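Local structure of beta-mannosidase (Trichoderma harzianum, 4CVU) at residues A[596-609]-A[713-727]. The protein hydrolyses terminal beta-mannosidic linkages as a fungal glycoside hydrolase of family 2, probably by the retaining mechanism common to that family. Sequence-based numbering, arbitrary orientation.
Sequences GFISMPSIQTWQQA and QAPTWAGLEYDGRWK
The capped N-terminus of helix 603-609 is where Glu721, from the loop between strand 702-705 and helix 729-736, brings its carboxylate against Ser602 and Thr605. Ser602, the N-cap, accepts from Thr605 N through OG and gives its own hydroxyl proton to the syn lone pair of Glu721 OE1 (2.8 Å), while Ser602 N meets Glu721 OE2 at 2.9 Å from above the carboxylate plane. The chain of Glu721 runs extended beyond CG (chi2 168°), which carries both oxygens to the helix start, whose N-terminal amides would probably stabilise the negative charge. A glutamine in its place, lacking the charge, would probably leave one of the Ser602 donors facing an NH2 group and without an acceptor. Farther along, Ser599 and Thr716 form a single antiparallel hydrogen-bonded pair, with Ser599 N 2.6 Å from Thr716 O. Lys727 NZ reaches Ser599 O (3.0 Å) from the carbonyl face opposite Thr716 N, and also donates to Ser599 OG, which Gln679 engages too. Ile598 CG2 sits over the six-membered ring of Trp717, 3.4 Å from its centroid, a CH-pi contact. Helix 638-655 packs on Ile598 and Pro715, helix 620-625 on Trp606, and helix 664-692 on Phe597 and Lys727.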
loop_
_atom_site.group_PDB
_atom_site.type_symbol
_atom_site.label_atom_id
_atom_site.label_comp_id
_atom_site.label_asym_id
_atom_site.label_seq_id
_atom_site.Cartn_x
_atom_site.Cartn_y
_atom_site.Cartn_z
ATOM N N GLY A 596 -16.343 -24.703 10.665
ATOM C CA GLY A 596 -15.243 -24.153 9.834
ATOM C C GLY A 596 -13.829 -24.224 10.365
ATOM O O GLY A 596 -13.559 -24.834 11.416
ATOM N N PHE A 597 -12.920 -23.670 9.556
ATOM C CA PHE A 597 -11.472 -23.599 9.778
ATOM C C PHE A 597 -11.078 -22.308 9.021
ATOM O O PHE A 597 -11.689 -22.068 7.999
ATOM C CB PHE A 597 -10.805 -24.763 9.108
ATOM C CG PHE A 597 -9.456 -25.122 9.671
ATOM C CD1 PHE A 597 -8.318 -24.562 9.204
ATOM C CD2 PHE A 597 -9.363 -26.060 10.715
ATOM C CE1 PHE A 597 -7.082 -24.887 9.730
ATOM C CE2 PHE A 597 -8.162 -26.407 11.228
ATOM C CZ PHE A 597 -7.007 -25.842 10.757
ATOM N N ILE A 598 -10.118 -21.481 9.472
ATOM C CA ILE A 598 -9.732 -20.229 8.730
ATOM C C ILE A 598 -8.831 -20.420 7.530
ATOM O O ILE A 598 -8.127 -21.458 7.457
ATOM C CB ILE A 598 -9.125 -19.179 9.664
ATOM C CG1 ILE A 598 -7.766 -19.660 10.192
ATOM C CG2 ILE A 598 -10.067 -18.880 10.822
ATOM C CD1 ILE A 598 -6.903 -18.582 10.823
ATOM N N SER A 599 -8.735 -19.468 6.573
ATOM C CA SER A 599 -7.747 -19.664 5.578
ATOM C C SER A 599 -7.372 -18.212 5.144
ATOM O O SER A 599 -8.143 -17.292 5.410
ATOM C CB SER A 599 -8.367 -20.427 4.404
ATOM O OG SER A 599 -9.352 -19.624 3.680
ATOM N N MET A 600 -6.198 -18.075 4.541
ATOM C CA MET A 600 -5.714 -16.779 4.057
ATOM C C MET A 600 -6.557 -16.317 2.927
ATOM O O MET A 600 -7.046 -17.122 2.146
ATOM C CB MET A 600 -4.303 -16.943 3.498
ATOM C CG MET A 600 -3.129 -17.053 4.409
ATOM S SD MET A 600 -3.001 -15.712 5.524
ATOM C CE MET A 600 -1.391 -15.878 6.222
ATOM N N PRO A 601 -6.669 -14.982 2.724
ATOM C CA PRO A 601 -7.270 -14.600 1.481
ATOM C C PRO A 601 -6.237 -14.573 0.337
ATOM O O PRO A 601 -5.011 -14.661 0.566
ATOM C CB PRO A 601 -7.717 -13.151 1.766
ATOM C CG PRO A 601 -6.729 -12.625 2.735
ATOM C CD PRO A 601 -6.455 -13.832 3.626
ATOM N N SER A 602 -6.719 -14.344 -0.889
ATOM C CA SER A 602 -5.837 -14.219 -2.044
ATOM C C SER A 602 -4.801 -13.119 -1.817
ATOM O O SER A 602 -5.032 -12.189 -1.051
ATOM C CB SER A 602 -6.682 -13.867 -3.285
ATOM O OG SER A 602 -7.218 -12.572 -3.103
ATOM N N ILE A 603 -3.656 -13.242 -2.487
ATOM C CA ILE A 603 -2.685 -12.157 -2.471
ATOM C C ILE A 603 -3.283 -10.874 -3.078
ATOM O O ILE A 603 -2.886 -9.769 -2.680
ATOM C CB ILE A 603 -1.335 -12.534 -3.143
ATOM C CG1 ILE A 603 -0.332 -11.377 -3.021
ATOM C CG2 ILE A 603 -1.509 -12.934 -4.612
ATOM C CD1 ILE A 603 1.077 -11.725 -3.444
ATOM N N GLN A 604 -4.234 -10.989 -4.013
ATOM C CA GLN A 604 -4.787 -9.749 -4.644
ATOM C C GLN A 604 -5.617 -9.039 -3.575
ATOM O O GLN A 604 -5.672 -7.816 -3.522
ATOM C CB GLN A 604 -5.660 -10.026 -5.874
ATOM C CG GLN A 604 -4.928 -10.661 -7.076
ATOM C CD GLN A 604 -4.650 -12.151 -6.939
ATOM O OE1 GLN A 604 -5.121 -12.812 -6.049
ATOM N NE2 GLN A 604 -3.889 -12.689 -7.872
ATOM N N THR A 605 -6.281 -9.832 -2.704
ATOM C CA THR A 605 -7.050 -9.250 -1.611
ATOM C C THR A 605 -6.062 -8.588 -0.599
ATOM O O THR A 605 -6.158 -7.348 -0.350
ATOM C CB THR A 605 -8.034 -10.252 -0.969
ATOM O OG1 THR A 605 -9.192 -10.485 -1.833
ATOM C CG2 THR A 605 -8.499 -9.736 0.318
ATOM N N TRP A 606 -5.053 -9.347 -0.114
ATOM C CA TRP A 606 -4.015 -8.760 0.760
ATOM C C TRP A 606 -3.511 -7.447 0.183
ATOM O O TRP A 606 -3.320 -6.451 0.907
ATOM C CB TRP A 606 -2.825 -9.636 0.861
ATOM C CG TRP A 606 -3.053 -10.723 1.896
ATOM C CD1 TRP A 606 -3.123 -12.035 1.676
ATOM C CD2 TRP A 606 -3.288 -10.516 3.279
ATOM N NE1 TRP A 606 -3.343 -12.724 2.889
ATOM C CE2 TRP A 606 -3.447 -11.789 3.883
ATOM C CE3 TRP A 606 -3.349 -9.383 4.089
ATOM C CZ2 TRP A 606 -3.667 -11.930 5.244
ATOM C CZ3 TRP A 606 -3.557 -9.523 5.429
ATOM C CH2 TRP A 606 -3.717 -10.805 6.010
ATOM N N GLN A 607 -3.228 -7.477 -1.098
ATOM C CA GLN A 607 -2.614 -6.329 -1.762
ATOM C C GLN A 607 -3.442 -5.038 -1.656
ATOM O O GLN A 607 -2.939 -3.916 -1.884
ATOM C CB GLN A 607 -2.320 -6.669 -3.221
ATOM C CG GLN A 607 -1.052 -7.470 -3.403
ATOM C CD GLN A 607 -0.858 -7.922 -4.835
ATOM O OE1 GLN A 607 -1.797 -8.330 -5.542
ATOM N NE2 GLN A 607 0.340 -7.830 -5.267
ATOM N N GLN A 608 -4.722 -5.188 -1.339
ATOM C CA GLN A 608 -5.605 -4.043 -1.192
ATOM C C GLN A 608 -5.299 -3.257 0.084
ATOM O O GLN A 608 -5.546 -2.079 0.124
ATOM C CB GLN A 608 -7.071 -4.509 -1.148
ATOM C CG GLN A 608 -7.542 -5.182 -2.421
ATOM C CD GLN A 608 -8.911 -5.829 -2.286
ATOM O OE1 GLN A 608 -9.591 -5.726 -1.254
ATOM N NE2 GLN A 608 -9.332 -6.486 -3.346
ATOM N N ALA A 609 -4.866 -3.957 1.146
ATOM C CA ALA A 609 -4.862 -3.422 2.503
ATOM C C ALA A 609 -3.491 -3.278 3.128
ATOM O O ALA A 609 -3.336 -2.507 4.043
ATOM C CB ALA A 609 -5.738 -4.315 3.402
ATOM N N GLN A 713 -9.754 -7.521 5.024
ATOM C CA GLN A 713 -8.736 -8.380 4.411
ATOM C C GLN A 713 -7.881 -9.062 5.475
ATOM O O GLN A 713 -7.009 -8.439 6.068
ATOM C CB GLN A 713 -7.888 -7.545 3.458
ATOM C CG GLN A 713 -8.711 -6.820 2.436
ATOM C CD GLN A 713 -9.167 -5.509 2.912
ATOM O OE1 GLN A 713 -9.284 -5.274 4.131
ATOM N NE2 GLN A 713 -9.415 -4.601 1.971
ATOM N N ALA A 714 -8.120 -10.346 5.712
ATOM C CA ALA A 714 -7.522 -10.974 6.847
ATOM C C ALA A 714 -7.773 -12.457 6.797
ATOM O O ALA A 714 -8.699 -12.907 6.144
ATOM C CB ALA A 714 -8.137 -10.381 8.139
ATOM N N PRO A 715 -6.949 -13.242 7.478
ATOM C CA PRO A 715 -7.226 -14.685 7.468
ATOM C C PRO A 715 -8.439 -15.008 8.314
ATOM O O PRO A 715 -8.474 -14.662 9.493
ATOM C CB PRO A 715 -5.964 -15.301 8.027
ATOM C CG PRO A 715 -5.294 -14.250 8.764
ATOM C CD PRO A 715 -5.747 -12.913 8.248
ATOM N N THR A 716 -9.454 -15.618 7.698
ATOM C CA THR A 716 -10.687 -15.998 8.420
ATOM C C THR A 716 -11.361 -17.272 7.910
ATOM O O THR A 716 -10.866 -17.985 7.029
ATOM C CB THR A 716 -11.768 -14.902 8.257
ATOM O OG1 THR A 716 -12.375 -15.098 6.974
ATOM C CG2 THR A 716 -11.206 -13.413 8.392
ATOM N N TRP A 717 -12.553 -17.518 8.398
ATOM C CA TRP A 717 -13.381 -18.649 7.951
ATOM C C TRP A 717 -14.192 -18.350 6.651
ATOM O O TRP A 717 -14.946 -19.209 6.177
ATOM C CB TRP A 717 -14.345 -19.087 9.067
ATOM C CG TRP A 717 -13.750 -19.411 10.408
ATOM C CD1 TRP A 717 -13.585 -20.681 10.941
ATOM C CD2 TRP A 717 -13.331 -18.502 11.447
ATOM N NE1 TRP A 717 -13.014 -20.609 12.162
ATOM C CE2 TRP A 717 -12.864 -19.296 12.525
ATOM C CE3 TRP A 717 -13.246 -17.111 11.551
ATOM C CZ2 TRP A 717 -12.313 -18.741 13.680
ATOM C CZ3 TRP A 717 -12.717 -16.554 12.705
ATOM C CH2 TRP A 717 -12.245 -17.372 13.767
ATOM N N ALA A 718 -14.054 -17.138 6.084
ATOM C CA ALA A 718 -14.848 -16.742 4.938
ATOM C C ALA A 718 -14.585 -17.585 3.714
ATOM O O ALA A 718 -13.481 -18.150 3.553
ATOM C CB ALA A 718 -14.577 -15.254 4.611
ATOM N N GLY A 719 -15.621 -17.731 2.871
ATOM C CA GLY A 719 -15.495 -18.281 1.552
ATOM C C GLY A 719 -15.419 -17.136 0.526
ATOM O O GLY A 719 -14.906 -17.333 -0.534
ATOM N N LEU A 720 -15.956 -15.994 0.863
ATOM C CA LEU A 720 -15.952 -14.798 -0.037
ATOM C C LEU A 720 -15.197 -13.700 0.670
ATOM O O LEU A 720 -15.526 -13.335 1.790
ATOM C CB LEU A 720 -17.362 -14.332 -0.319
ATOM C CG LEU A 720 -18.409 -15.348 -0.821
ATOM C CD1 LEU A 720 -19.744 -14.648 -0.961
ATOM C CD2 LEU A 720 -18.030 -16.048 -2.105
ATOM N N GLU A 721 -14.218 -13.144 -0.032
ATOM C CA GLU A 721 -13.296 -12.178 0.515
ATOM C C GLU A 721 -13.982 -10.793 0.424
ATOM O O GLU A 721 -15.081 -10.671 -0.157
ATOM C CB GLU A 721 -11.920 -12.287 -0.223
ATOM C CG GLU A 721 -11.228 -13.659 -0.093
ATOM C CD GLU A 721 -10.031 -13.850 -1.039
ATOM O OE1 GLU A 721 -9.585 -12.872 -1.680
ATOM O OE2 GLU A 721 -9.491 -14.970 -1.113
ATOM N N TYR A 722 -13.375 -9.801 1.069
ATOM C CA TYR A 722 -13.990 -8.529 1.322
ATOM C C TYR A 722 -14.637 -7.949 0.076
ATOM O O TYR A 722 -15.760 -7.406 0.136
ATOM C CB TYR A 722 -12.998 -7.550 1.964
ATOM C CG TYR A 722 -13.501 -6.120 2.167
ATOM C CD1 TYR A 722 -14.523 -5.800 3.093
ATOM C CD2 TYR A 722 -12.949 -5.082 1.437
ATOM C CE1 TYR A 722 -14.961 -4.498 3.239
ATOM C CE2 TYR A 722 -13.384 -3.786 1.586
ATOM C CZ TYR A 722 -14.386 -3.484 2.513
ATOM O OH TYR A 722 -14.777 -2.149 2.648
ATOM N N ASP A 723 -13.963 -8.121 -1.058
ATOM C CA ASP A 723 -14.404 -7.419 -2.298
ATOM C C ASP A 723 -15.336 -8.340 -3.077
ATOM O O ASP A 723 -15.851 -7.995 -4.121
ATOM C CB ASP A 723 -13.221 -6.952 -3.112
ATOM C CG ASP A 723 -12.492 -8.059 -3.877
ATOM O OD1 ASP A 723 -12.629 -9.307 -3.646
ATOM O OD2 ASP A 723 -11.669 -7.613 -4.702
ATOM N N GLY A 724 -15.501 -9.546 -2.548
ATOM C CA GLY A 724 -16.343 -10.534 -3.178
ATOM C C GLY A 724 -15.637 -11.718 -3.816
ATOM O O GLY A 724 -16.314 -12.653 -4.206
ATOM N N ARG A 725 -14.292 -11.684 -3.912
ATOM C CA ARG A 725 -13.523 -12.682 -4.655
ATOM C C ARG A 725 -13.764 -14.016 -3.971
ATOM O O ARG A 725 -13.703 -14.068 -2.784
ATOM C CB ARG A 725 -12.003 -12.415 -4.539
ATOM C CG ARG A 725 -11.140 -13.479 -5.243
ATOM C CD ARG A 725 -9.655 -13.237 -5.173
ATOM N NE ARG A 725 -9.276 -12.153 -6.079
ATOM C CZ ARG A 725 -8.847 -12.288 -7.345
ATOM N NH1 ARG A 725 -8.697 -13.477 -7.906
ATOM N NH2 ARG A 725 -8.569 -11.184 -8.071
ATOM N N TRP A 726 -13.971 -15.038 -4.760
ATOM C CA TRP A 726 -14.111 -16.420 -4.303
ATOM C C TRP A 726 -12.771 -17.051 -3.908
ATOM O O TRP A 726 -11.834 -17.078 -4.682
ATOM C CB TRP A 726 -14.752 -17.222 -5.406
ATOM C CG TRP A 726 -16.194 -16.951 -5.587
ATOM C CD1 TRP A 726 -16.817 -15.788 -5.421
ATOM C CD2 TRP A 726 -17.208 -17.904 -5.923
ATOM N NE1 TRP A 726 -18.166 -15.911 -5.669
ATOM C CE2 TRP A 726 -18.431 -17.204 -5.984
ATOM C CE3 TRP A 726 -17.191 -19.258 -6.243
ATOM C CZ2 TRP A 726 -19.627 -17.822 -6.287
ATOM C CZ3 TRP A 726 -18.380 -19.870 -6.569
ATOM C CH2 TRP A 726 -19.596 -19.150 -6.557
ATOM N N LYS A 727 -12.727 -17.620 -2.711
ATOM C CA LYS A 727 -11.711 -18.570 -2.334
ATOM C C LYS A 727 -11.987 -19.861 -3.084
ATOM O O LYS A 727 -12.892 -19.918 -3.918
ATOM C CB LYS A 727 -11.736 -18.842 -0.818
ATOM C CG LYS A 727 -11.444 -17.619 0.047
ATOM C CD LYS A 727 -11.064 -18.019 1.473
ATOM C CE LYS A 727 -10.886 -16.777 2.353
ATOM N NZ LYS A 727 -10.662 -17.005 3.813
HETATM O O HOH W 1 -9.516 -9.641 -4.436
HETATM O O HOH W 2 -10.938 -8.067 -0.987
#